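Local coordinates for protein L-Ala-D/L-Glu Epimerase (Escherichia coli, PDB 1JPD) that is an epimerase of the mandelate racemase/muconate lactonizing enzyme family, pairing an enolase-type N-terminal domain with a C-terminal TIM-barrel-like domain, at residues 138-143 against 169-174. Sequence-based numbering, arbitrary orientation.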
loop_
_atom_site.group_PDB
_atom_site.type_symbol
_atom_site.label_atom_id
_atom_site.label_comp_id
_atom_site.label_asym_id
_atom_site.label_seq_id
_atom_site.Cartn_x
_atom_site.Cartn_y
_atom_site.Cartn_z
ATOM N N ASN A 138 -10.722 2.113 23.811
ATOM C CA ASN A 138 -9.546 2.480 24.604
ATOM C C ASN A 138 -8.322 2.608 23.716
ATOM O O ASN A 138 -7.531 3.547 23.855
ATOM C CB ASN A 138 -9.253 1.448 25.694
ATOM C CG ASN A 138 -10.237 1.516 26.837
ATOM O OD1 ASN A 138 -10.604 2.605 27.297
ATOM N ND2 ASN A 138 -10.664 0.351 27.317
ATOM N N SER A 139 -8.165 1.655 22.803
ATOM C CA SER A 139 -7.038 1.670 21.889
ATOM C C SER A 139 -7.062 2.927 21.034
ATOM O O SER A 139 -6.041 3.601 20.893
ATOM C CB SER A 139 -7.067 0.438 20.988
ATOM O OG SER A 139 -6.034 0.511 20.019
ATOM N N ALA A 140 -8.225 3.243 20.470
ATOM C CA ALA A 140 -8.372 4.429 19.634
ATOM C C ALA A 140 -8.024 5.688 20.424
ATOM O O ALA A 140 -7.357 6.596 19.914
ATOM C CB ALA A 140 -9.789 4.524 19.109
ATOM N N SER A 141 -8.470 5.738 21.674
ATOM C CA SER A 141 -8.188 6.898 22.511
ATOM C C SER A 141 -6.686 7.051 22.791
ATOM O O SER A 141 -6.141 8.149 22.685
ATOM C CB SER A 141 -8.964 6.801 23.827
ATOM O OG SER A 141 -8.690 7.924 24.647
ATOM N N THR A 142 -6.023 5.951 23.142
ATOM C CA THR A 142 -4.590 5.967 23.430
ATOM C C THR A 142 -3.766 6.362 22.207
ATOM O O THR A 142 -2.804 7.128 22.315
ATOM C CB THR A 142 -4.102 4.588 23.901
ATOM O OG1 THR A 142 -4.782 4.224 25.108
ATOM C CG2 THR A 142 -2.605 4.618 24.155
ATOM N N LEU A 143 -4.138 5.827 21.047
ATOM C CA LEU A 143 -3.428 6.138 19.812
ATOM C C LEU A 143 -3.685 7.587 19.418
ATOM O O LEU A 143 -2.823 8.233 18.823
ATOM C CB LEU A 143 -3.859 5.182 18.690
ATOM C CG LEU A 143 -3.522 3.708 18.953
ATOM C CD1 LEU A 143 -4.074 2.825 17.846
ATOM C CD2 LEU A 143 -2.009 3.546 19.049
ATOM N N THR A 169 -17.192 7.764 19.786
ATOM C CA THR A 169 -17.484 8.476 21.027
ATOM C C THR A 169 -16.180 8.782 21.769
ATOM O O THR A 169 -16.062 9.814 22.437
ATOM C CB THR A 169 -18.397 7.640 21.975
ATOM O OG1 THR A 169 -19.638 7.340 21.321
ATOM C CG2 THR A 169 -18.679 8.408 23.263
ATOM N N ALA A 170 -15.208 7.878 21.643
ATOM C CA ALA A 170 -13.910 8.022 22.301
ATOM C C ALA A 170 -13.008 9.043 21.620
ATOM O O ALA A 170 -12.348 9.837 22.294
ATOM C CB ALA A 170 -13.206 6.671 22.366
ATOM N N VAL A 171 -12.963 9.012 20.291
ATOM C CA VAL A 171 -12.136 9.949 19.547
ATOM C C VAL A 171 -13.027 10.716 18.580
ATOM O O VAL A 171 -12.951 10.544 17.364
ATOM C CB VAL A 171 -11.000 9.215 18.783
ATOM C CG1 VAL A 171 -10.066 8.534 19.787
ATOM C CG2 VAL A 171 -11.581 8.179 17.837
ATOM N N PRO A 172 -13.881 11.599 19.124
ATOM C CA PRO A 172 -14.801 12.399 18.314
ATOM C C PRO A 172 -14.114 13.262 17.266
ATOM O O PRO A 172 -14.729 13.635 16.274
ATOM C CB PRO A 172 -15.546 13.225 19.362
ATOM C CG PRO A 172 -14.494 13.444 20.391
ATOM C CD PRO A 172 -13.891 12.066 20.522
ATOM N N ASP A 173 -12.838 13.571 17.475
ATOM C CA ASP A 173 -12.115 14.408 16.520
ATOM C C ASP A 173 -11.211 13.649 15.569
ATOM O O ASP A 173 -10.698 14.224 14.612
ATOM C CB ASP A 173 -11.279 15.457 17.253
ATOM C CG ASP A 173 -12.128 16.431 18.030
ATOM O OD1 ASP A 173 -13.140 16.906 17.469
ATOM O OD2 ASP A 173 -11.782 16.726 19.195
ATOM N N ALA A 174 -11.006 12.365 15.834
ATOM C CA ALA A 174 -10.147 11.550 14.989
ATOM C C ALA A 174 -10.766 11.308 13.626
ATOM O O ALA A 174 -11.985 11.167 13.510
ATOM C CB ALA A 174 -9.881 10.217 15.665
#
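The flat group at the centre of this contact is the peptide joining Ala140 to Ser141, and the CG1 methyl of Val171 lies over one of its faces. Val171 CG1 is 3.3 Å from Ala140 O and 3.6 Å from Ala140 C. Its height above the peptide plane is about 3.2 Å; the methyl therefore stands above the carbonyl rather than at its edge. The angle from Ala140 C through Ala140 O to CG1, close to 90°, supports the same reading. No atom of 169-174 occupies the other face. From above the same face, Val171 CG1 also reaches Ser141 CA at 3.7 Å. Ala140 CB projects on this side too, and its 4.1 Å approach to Val171 CG1 makes the one apolar side-chain pair across the contact. Val171 places this branch by its first torsion: CG1 is anti to the carbonyl carbon (chi1 -63°), while CG2 takes the position between backbone N and carbonyl carbon. A looser approach of Ser141 CB to Ala170 CB, at 4.5 Å, extends the contact to the last turn of helix 160-170.

Val171 is the first residue to leave helical geometry after that helix, and it opens a type I turn to Ala174 in which Ala174 N donates to Val171 O. Arg168 NH1 also bonds Val171 O, as well as Ala174 O, tying the turn back to the helix. The contact thus packs helix 133-145 against the turn leading from helix 160-170 into strand 175-179 of the TIM-barrel-like domain, and Ala140 and Val171 both rest on Leu151 of strand 150-154.

No hydrogen bond or salt bridge crosses between the segments, and just 146 Å² is buried in total. Cohesion across the contact is therefore probably van der Waals and hydrophobic, with methyl-to-peptide packing leaving the polar bonding of the turn to its own backbone and Arg168.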